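PDB 1BVP: core protein VP7 from Bluetongue virus, which forms the homotrimeric capsomers that assemble on a VP3 scaffold as a layer of the viral core and probably binds host cell-surface receptors. Local coordinates for residues F194-A197 with Q198-Q202; T53-A56 with Q57-E60; V29-I32 with L33-I37. One frame throughout, in Å; residues are numbered along the deposited sequence.

Interaction 1: F194-A197 with Q198-Q202; sequences FAMA and QGNSQ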
ATOM      1  N   PHE A 194      16.389 -32.146 -10.396  1.00 23.69           N
ATOM      2  CA  PHE A 194      17.533 -31.234 -10.443  1.00 21.65           C
ATOM      3  C   PHE A 194      18.680 -31.741 -11.325  1.00 22.08           C
ATOM      4  O   PHE A 194      18.706 -32.886 -11.728  1.00 27.06           O
ATOM      5  CB  PHE A 194      18.059 -30.947  -9.035  1.00 18.69           C
ATOM      6  CG  PHE A 194      18.500 -32.175  -8.277  1.00 17.84           C
ATOM      7  CD1 PHE A 194      17.565 -32.997  -7.650  1.00 14.78           C
ATOM      8  CD2 PHE A 194      19.860 -32.455  -8.106  1.00 18.10           C
ATOM      9  CE1 PHE A 194      17.973 -34.078  -6.848  1.00 14.19           C
ATOM     10  CE2 PHE A 194      20.284 -33.530  -7.307  1.00 13.21           C
ATOM     11  CZ  PHE A 194      19.344 -34.339  -6.676  1.00 14.35           C
ATOM     12  N   ALA A 195      19.631 -30.872 -11.610  1.00 21.23           N
ATOM     13  CA  ALA A 195      20.762 -31.189 -12.443  1.00 16.01           C
ATOM     14  C   ALA A 195      21.937 -31.597 -11.599  1.00 20.65           C
ATOM     15  O   ALA A 195      22.254 -30.925 -10.610  1.00 19.05           O
ATOM     16  CB  ALA A 195      21.149 -29.985 -13.282  1.00 12.99           C
ATOM     17  N   MET A 196      22.585 -32.699 -11.995  1.00 22.12           N
ATOM     18  CA  MET A 196      23.776 -33.183 -11.303  1.00 15.03           C
ATOM     19  C   MET A 196      24.942 -32.386 -11.891  1.00 15.22           C
ATOM     20  O   MET A 196      24.784 -31.767 -12.950  1.00 14.10           O
ATOM     21  CB  MET A 196      23.908 -34.674 -11.506  1.00 14.31           C
ATOM     22  CG  MET A 196      22.990 -35.484 -10.608  1.00 19.57           C
ATOM     23  SD  MET A 196      23.504 -35.427  -8.825  1.00 30.49           S
ATOM     24  CE  MET A 196      25.341 -34.787  -8.913  1.00 26.32           C
ATOM     25  N   ALA A 197      26.101 -32.364 -11.236  1.00 17.80           N
ATOM     26  CA  ALA A 197      27.227 -31.563 -11.759  1.00 18.23           C
ATOM     27  C   ALA A 197      27.533 -31.815 -13.245  1.00 23.61           C
ATOM     28  O   ALA A 197      27.962 -30.924 -13.995  1.00 25.94           O
ATOM     29  CB  ALA A 197      28.462 -31.779 -10.911  1.00 18.19           C
ATOM     30  N   GLN A 198      27.320 -33.056 -13.649  1.00 33.70           N
ATOM     31  CA  GLN A 198      27.533 -33.470 -15.014  1.00 34.30           C
ATOM     32  C   GLN A 198      26.454 -32.978 -15.957  1.00 29.10           C
ATOM     33  O   GLN A 198      26.695 -32.808 -17.124  1.00 31.48           O
ATOM     34  CB  GLN A 198      27.721 -34.992 -15.087  1.00 49.05           C
ATOM     35  CG  GLN A 198      29.187 -35.385 -14.983  1.00 67.29           C
ATOM     36  CD  GLN A 198      30.104 -34.482 -15.876  1.00 80.02           C
ATOM     37  OE1 GLN A 198      29.859 -34.306 -17.085  1.00 84.55           O
ATOM     38  NE2 GLN A 198      31.132 -33.886 -15.264  1.00 81.32           N
ATOM     39  N   GLY A 199      25.242 -32.772 -15.478  1.00 25.92           N
ATOM     40  CA  GLY A 199      24.235 -32.271 -16.384  1.00 18.70           C
ATOM     41  C   GLY A 199      23.023 -33.141 -16.457  1.00 19.01           C
ATOM     42  O   GLY A 199      21.988 -32.707 -16.945  1.00 24.99           O
ATOM     43  N   ASN A 200      23.109 -34.331 -15.888  1.00 13.92           N
ATOM     44  CA  ASN A 200      21.990 -35.264 -15.957  1.00 18.02           C
ATOM     45  C   ASN A 200      21.001 -35.038 -14.811  1.00 20.40           C
ATOM     46  O   ASN A 200      21.397 -34.651 -13.695  1.00 20.64           O
ATOM     47  CB  ASN A 200      22.521 -36.714 -15.947  1.00 17.84           C
ATOM     48  CG  ASN A 200      23.323 -37.027 -14.691  1.00 23.21           C
ATOM     49  OD1 ASN A 200      22.887 -37.835 -13.858  1.00 28.76           O
ATOM     50  ND2 ASN A 200      24.482 -36.353 -14.518  1.00 18.78           N
ATOM     51  N   SER A 201      19.725 -35.285 -15.088  1.00 16.07           N
ATOM     52  CA  SER A 201      18.682 -35.127 -14.095  1.00 17.28           C
ATOM     53  C   SER A 201      18.754 -36.144 -12.972  1.00 25.91           C
ATOM     54  O   SER A 201      19.161 -37.271 -13.162  1.00 33.95           O
ATOM     55  CB  SER A 201      17.323 -35.235 -14.762  1.00 15.87           C
ATOM     56  OG  SER A 201      17.208 -34.261 -15.786  1.00 24.82           O
ATOM     57  N   GLN A 202      18.262 -35.750 -11.812  1.00 33.46           N
ATOM     58  CA  GLN A 202      18.226 -36.603 -10.642  1.00 36.85           C
ATOM     59  C   GLN A 202      16.937 -36.209  -9.878  1.00 35.93           C
ATOM     60  O   GLN A 202      16.441 -35.089 -10.015  1.00 34.89           O
ATOM     61  CB  GLN A 202      19.485 -36.367  -9.810  1.00 41.19           C
ATOM     62  CG  GLN A 202      19.585 -37.222  -8.574  1.00 58.79           C
ATOM     63  CD  GLN A 202      20.241 -38.554  -8.830  1.00 70.40           C
ATOM     64  OE1 GLN A 202      20.781 -38.796  -9.913  1.00 75.59           O
ATOM     65  NE2 GLN A 202      20.203 -39.431  -7.832  1.00 74.04           N
TER
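F194 and Q202 pair across the tip of a beta hairpin, where strand 183-195 turns back into strand 201-203 at the far end of the beta domain. They form an antiparallel hydrogen-bonded pair: F194 N donates to Q202 O at 3.0 Å, and Q202 N returns the bond to F194 O at 2.9 Å. A195 and S201 are the neighbouring non-hydrogen-bonded pair, with side chains on the other face of the sheet.

The F194 ring and the Q202 chain run side by side, pointing the same way. Q202 CB sits over one ring face, 3.9 Å from the F194 centroid, a CH-pi contact displaced toward the rim. Because Q202 CG is anti to its backbone N (chi1 -179°), the chain rises past the ring, and CG reaches 3.5 Å from F194 CZ. M196 CG packs 3.7 Å from Q202 CB, roughly at right angles to the direction of the ring. M196 CB in turn lies 3.5 Å from N200 ND2; CG of N200 lies between its backbone N and carbonyl carbon (chi1 60°), which brings the amide back toward M196.

G199 O and S201 OG both bond to R140 of the second subunit, and A197 O accepts from S201 OG of the third, so the hairpin tip belongs to the trimer interface. M196 N to N200 O (2.8 Å) closes the loop, and G199 N to M196 O (2.8 Å) closes the turn within it. With G199 at positive phi (124°), this is a type I turn followed by a G1 beta bulge, the classic 3:5 hairpin.

Interaction 2: T53-A56 with Q57-E60; sequences TSLA and QRNE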
ATOM      1  N   THR A  53      -9.248  37.247  -4.936  1.00 33.36           N
ATOM      2  CA  THR A  53      -9.889  37.212  -6.254  1.00 38.18           C
ATOM      3  C   THR A  53      -8.826  37.412  -7.348  1.00 38.37           C
ATOM      4  O   THR A  53      -8.637  36.545  -8.214  1.00 46.91           O
ATOM      5  CB  THR A  53     -11.063  38.241  -6.367  1.00 40.65           C
ATOM      6  OG1 THR A  53     -10.649  39.538  -5.903  1.00 42.94           O
ATOM      7  CG2 THR A  53     -12.212  37.790  -5.490  1.00 41.57           C
ATOM      8  N   SER A  54      -8.071  38.500  -7.262  1.00 26.35           N
ATOM      9  CA  SER A  54      -7.027  38.755  -8.234  1.00 24.93           C
ATOM     10  C   SER A  54      -5.825  37.829  -8.052  1.00 25.83           C
ATOM     11  O   SER A  54      -5.606  37.282  -6.982  1.00 24.16           O
ATOM     12  CB  SER A  54      -6.541  40.202  -8.112  1.00 25.31           C
ATOM     13  OG  SER A  54      -5.869  40.434  -6.885  1.00 27.50           O
ATOM     14  N   LEU A  55      -4.999  37.747  -9.088  1.00 25.51           N
ATOM     15  CA  LEU A  55      -3.789  36.953  -9.053  1.00 19.59           C
ATOM     16  C   LEU A  55      -2.877  37.469  -7.951  1.00 19.09           C
ATOM     17  O   LEU A  55      -2.240  36.698  -7.227  1.00 22.85           O
ATOM     18  CB  LEU A  55      -3.065  37.069 -10.389  1.00 22.35           C
ATOM     19  CG  LEU A  55      -1.635  36.532 -10.464  1.00 25.72           C
ATOM     20  CD1 LEU A  55      -1.665  35.009 -10.322  1.00 26.79           C
ATOM     21  CD2 LEU A  55      -1.010  36.948 -11.783  1.00 21.94           C
ATOM     22  N   ALA A  56      -2.808  38.781  -7.807  1.00 17.32           N
ATOM     23  CA  ALA A  56      -1.938  39.333  -6.779  1.00 15.84           C
ATOM     24  C   ALA A  56      -2.344  38.884  -5.380  1.00 19.52           C
ATOM     25  O   ALA A  56      -1.481  38.639  -4.519  1.00 20.08           O
ATOM     26  CB  ALA A  56      -1.901  40.828  -6.876  1.00 12.98           C
ATOM     27  N   GLN A  57      -3.650  38.723  -5.168  1.00 19.75           N
ATOM     28  CA  GLN A  57      -4.145  38.293  -3.862  1.00 22.66           C
ATOM     29  C   GLN A  57      -3.899  36.819  -3.607  1.00 21.73           C
ATOM     30  O   GLN A  57      -3.655  36.400  -2.471  1.00 26.90           O
ATOM     31  CB  GLN A  57      -5.617  38.613  -3.723  1.00 22.94           C
ATOM     32  CG  GLN A  57      -5.862  40.083  -3.636  1.00 28.60           C
ATOM     33  CD  GLN A  57      -7.332  40.444  -3.699  1.00 33.48           C
ATOM     34  OE1 GLN A  57      -7.774  41.344  -2.999  1.00 38.18           O
ATOM     35  NE2 GLN A  57      -8.087  39.775  -4.568  1.00 31.19           N
ATOM     36  N   ARG A  58      -3.990  36.036  -4.672  1.00 20.87           N
ATOM     37  CA  ARG A  58      -3.743  34.610  -4.608  1.00 17.82           C
ATOM     38  C   ARG A  58      -2.264  34.352  -4.310  1.00 17.92           C
ATOM     39  O   ARG A  58      -1.939  33.595  -3.398  1.00 20.63           O
ATOM     40  CB  ARG A  58      -4.197  33.947  -5.901  1.00 14.06           C
ATOM     41  CG  ARG A  58      -5.703  33.850  -5.978  1.00 10.53           C
ATOM     42  CD  ARG A  58      -6.179  33.026  -7.136  1.00 16.85           C
ATOM     43  NE  ARG A  58      -6.138  33.744  -8.410  1.00 27.79           N
ATOM     44  CZ  ARG A  58      -5.334  33.440  -9.424  1.00 29.54           C
ATOM     45  NH1 ARG A  58      -4.477  32.443  -9.335  1.00 36.20           N
ATOM     46  NH2 ARG A  58      -5.423  34.102 -10.552  1.00 32.96           N
ATOM     47  N   ASN A  59      -1.379  35.076  -4.985  1.00 15.69           N
ATOM     48  CA  ASN A  59       0.045  34.926  -4.739  1.00 13.38           C
ATOM     49  C   ASN A  59       0.357  35.232  -3.288  1.00 18.39           C
ATOM     50  O   ASN A  59       1.053  34.484  -2.584  1.00 21.03           O
ATOM     51  CB  ASN A  59       0.834  35.879  -5.608  1.00 10.22           C
ATOM     52  CG  ASN A  59       0.938  35.421  -7.034  1.00 16.15           C
ATOM     53  OD1 ASN A  59       0.611  34.287  -7.379  1.00 20.74           O
ATOM     54  ND2 ASN A  59       1.405  36.303  -7.879  1.00 21.27           N
ATOM     55  N   GLU A  60      -0.214  36.326  -2.818  1.00 22.13           N
ATOM     56  CA  GLU A  60       0.014  36.771  -1.451  1.00 19.27           C
ATOM     57  C   GLU A  60      -0.437  35.712  -0.426  1.00 12.29           C
ATOM     58  O   GLU A  60       0.260  35.458   0.562  1.00 11.43           O
ATOM     59  CB  GLU A  60      -0.700  38.107  -1.267  1.00 27.10           C
ATOM     60  CG  GLU A  60      -0.308  38.864  -0.043  1.00 39.35           C
ATOM     61  CD  GLU A  60       0.792  39.851  -0.299  1.00 48.37           C
ATOM     62  OE1 GLU A  60       1.580  39.628  -1.277  1.00 45.91           O
ATOM     63  OE2 GLU A  60       0.850  40.836   0.505  1.00 51.70           O
TER
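S54 is the N-cap of helix 55-73, and its hydroxyl bonds back to Q57 in the first turn. S54 OG sits between its own backbone N and carbonyl carbon (chi1 67°), a rotamer that holds it over the helix end. There it accepts from Q57 N at 3.3 Å, satisfying an amide that has no carbonyl one turn earlier within the helix to bond to. The same Q57 N also makes a weak bond to S54 O. Regular i to i+4 bonding starts at once: R58 N donates to S54 O at 3.1 Å, N59 N to L55 O at 2.9 Å, and E60 N to A56 O at 3.1 Å.

Outside the cap, T53 and Q57 lie alongside each other, pointing the same way. R58 folds back over the helix start: the R58 and L55 side chains cross at about a right angle, and the bend at chi3 (-78°) brings the guanidinium over L55. L55 CA lies over one face of that group, 3.6 Å from R58 NH2, while T53 O stands at its edge, in plane but distant. L55 CD1 lies between the guanidinium and the N59 amide, 3.8 Å from N59 OD1.

The polar ends of these side chains are held from elsewhere in the chain. R58 NH1 donates to L323 O at the end of helix 304-323, and N59 OD1 accepts from E326 N just beyond it. On a different side, E60 OE2 takes the N-H of G47, in the loop between helix 27-44 and helix 55-73.

Interaction 3: V29-I32 with L33-I37; sequences VMEI and LGIAI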
ATOM      1  N   VAL A  29     -13.826  27.326   9.184  1.00 21.11           N
ATOM      2  CA  VAL A  29     -12.784  27.874   8.315  1.00 16.84           C
ATOM      3  C   VAL A  29     -12.565  29.370   8.484  1.00 24.71           C
ATOM      4  O   VAL A  29     -11.428  29.845   8.489  1.00 29.90           O
ATOM      5  CB  VAL A  29     -13.137  27.619   6.819  1.00 15.98           C
ATOM      6  CG1 VAL A  29     -12.138  28.245   5.890  1.00  9.79           C
ATOM      7  CG2 VAL A  29     -13.259  26.151   6.573  1.00 19.40           C
ATOM      8  N   MET A  30     -13.650  30.130   8.503  1.00 31.80           N
ATOM      9  CA  MET A  30     -13.539  31.573   8.651  1.00 35.59           C
ATOM     10  C   MET A  30     -12.984  31.974  10.010  1.00 28.99           C
ATOM     11  O   MET A  30     -12.240  32.940  10.117  1.00 30.58           O
ATOM     12  CB  MET A  30     -14.882  32.235   8.419  1.00 47.21           C
ATOM     13  CG  MET A  30     -15.264  32.380   6.971  1.00 60.80           C
ATOM     14  SD  MET A  30     -16.931  33.107   6.997  1.00 82.27           S
ATOM     15  CE  MET A  30     -16.869  34.338   5.508  1.00 79.22           C
ATOM     16  N   GLU A  31     -13.352  31.241  11.048  1.00 24.39           N
ATOM     17  CA  GLU A  31     -12.860  31.536  12.376  1.00 25.16           C
ATOM     18  C   GLU A  31     -11.333  31.414  12.428  1.00 27.62           C
ATOM     19  O   GLU A  31     -10.655  32.277  12.965  1.00 29.83           O
ATOM     20  CB  GLU A  31     -13.499  30.583  13.341  1.00 29.95           C
ATOM     21  CG  GLU A  31     -12.959  30.673  14.728  1.00 51.20           C
ATOM     22  CD  GLU A  31     -13.397  29.480  15.565  1.00 70.99           C
ATOM     23  OE1 GLU A  31     -14.383  28.793  15.164  1.00 79.52           O
ATOM     24  OE2 GLU A  31     -12.753  29.213  16.613  1.00 77.58           O
ATOM     25  N   ILE A  32     -10.804  30.368  11.795  1.00 26.78           N
ATOM     26  CA  ILE A  32      -9.367  30.083  11.734  1.00 21.51           C
ATOM     27  C   ILE A  32      -8.598  31.067  10.831  1.00 19.76           C
ATOM     28  O   ILE A  32      -7.557  31.616  11.237  1.00 19.31           O
ATOM     29  CB  ILE A  32      -9.145  28.635  11.197  1.00 24.05           C
ATOM     30  CG1 ILE A  32      -9.618  27.603  12.220  1.00 21.88           C
ATOM     31  CG2 ILE A  32      -7.688  28.388  10.816  1.00 18.04           C
ATOM     32  CD1 ILE A  32      -9.930  26.262  11.571  1.00 19.65           C
ATOM     33  N   LEU A  33      -9.067  31.229   9.589  1.00 10.68           N
ATOM     34  CA  LEU A  33      -8.422  32.132   8.651  1.00 13.42           C
ATOM     35  C   LEU A  33      -8.394  33.535   9.189  1.00 19.76           C
ATOM     36  O   LEU A  33      -7.416  34.252   9.016  1.00 25.97           O
ATOM     37  CB  LEU A  33      -9.125  32.140   7.304  1.00 16.65           C
ATOM     38  CG  LEU A  33      -8.894  30.867   6.500  1.00 19.33           C
ATOM     39  CD1 LEU A  33      -9.377  31.055   5.085  1.00 16.28           C
ATOM     40  CD2 LEU A  33      -7.419  30.524   6.519  1.00 18.87           C
ATOM     41  N   GLY A  34      -9.481  33.924   9.841  1.00 21.54           N
ATOM     42  CA  GLY A  34      -9.578  35.245  10.418  1.00 15.88           C
ATOM     43  C   GLY A  34      -8.442  35.513  11.369  1.00 15.85           C
ATOM     44  O   GLY A  34      -7.676  36.458  11.173  1.00 20.19           O
ATOM     45  N   ILE A  35      -8.330  34.684  12.395  1.00 10.74           N
ATOM     46  CA  ILE A  35      -7.267  34.835  13.383  1.00 13.15           C
ATOM     47  C   ILE A  35      -5.862  34.725  12.806  1.00 19.60           C
ATOM     48  O   ILE A  35      -4.968  35.537  13.110  1.00 21.55           O
ATOM     49  CB  ILE A  35      -7.379  33.767  14.457  1.00 16.67           C
ATOM     50  CG1 ILE A  35      -8.844  33.624  14.833  1.00 23.35           C
ATOM     51  CG2 ILE A  35      -6.560  34.174  15.691  1.00 18.04           C
ATOM     52  CD1 ILE A  35      -9.116  32.654  15.931  1.00 30.90           C
ATOM     53  N   ALA A  36      -5.663  33.686  12.005  1.00 21.46           N
ATOM     54  CA  ALA A  36      -4.368  33.420  11.414  1.00 16.86           C
ATOM     55  C   ALA A  36      -3.916  34.542  10.514  1.00 13.19           C
ATOM     56  O   ALA A  36      -2.821  35.062  10.668  1.00 15.77           O
ATOM     57  CB  ALA A  36      -4.406  32.115  10.660  1.00 19.00           C
ATOM     58  N   ILE A  37      -4.776  34.961   9.602  1.00 14.17           N
ATOM     59  CA  ILE A  37      -4.413  36.022   8.669  1.00 12.79           C
ATOM     60  C   ILE A  37      -4.157  37.330   9.383  1.00 20.40           C
ATOM     61  O   ILE A  37      -3.264  38.089   9.006  1.00 21.79           O
ATOM     62  CB  ILE A  37      -5.472  36.200   7.595  1.00 11.68           C
ATOM     63  CG1 ILE A  37      -5.500  34.943   6.714  1.00 11.42           C
ATOM     64  CG2 ILE A  37      -5.186  37.443   6.766  1.00  8.97           C
ATOM     65  CD1 ILE A  37      -6.489  35.020   5.608  1.00 14.32           C
TER
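L33 reaches back one helical turn to V29, and its side chain can be followed outward from the backbone. CB lies 3.5 Å from V29 O, beside the carbonyl that receives L33 N. CG, set beside the backbone N and anti to the carbonyl carbon (chi1 -72°), keeps to the same carbonyl at 3.4 Å from V29 O. Beyond it the CD1 branch meets V29 CG1 at 4.0 Å, methyl to methyl. V29 supplies that methyl because its CG1 is anti to the backbone N (chi1 176°); the two side chains, one turn apart, run alongside each other in the same direction, an i to i+4 apolar pair.

The pair belongs to helix 27-44 in the all-helical part of VP7, and the backbone here is regular alpha helix. L33 N bonds to V29 O at 2.9 Å, G34 N to M30 O at 2.9 Å, and A36 N to I32 O at 2.9 Å. I35 N reaches E31 O at 3.4 Å, a weak bond, and the I35 chain leans back toward the same carbonyl.

The apolar faces are taken up by neighbouring helices. L33 packs on A14, A36 on V11 and I32 on T10, all of helix 2-15, while I37 turns to M61 and M64 of helix 55-73. I32 and I35 both touch P100 in a loop. V29 also packs against T103 of the third subunit, and the M30 side chain touches L25 and R51.

In the fold
Interactions 2 and 3 lie in consecutive helices of the helical domain, 55-73 and 27-44, with centres about 18 Å apart and nearest atoms about 8 Å apart. They do not touch, but the helices themselves meet through I37 of 33-37, against the part of helix 55-73 that follows E60. Interaction 1 is at the opposite end of the elongated chain, in the beta domain, its centre about 75 Å from that of interaction 2 and about 77 Å from that of interaction 3. Both ends meet other subunits: 194-202 touches both, and V29 of interaction 3 touches the third, while no other chain of the assembly touches 53-60.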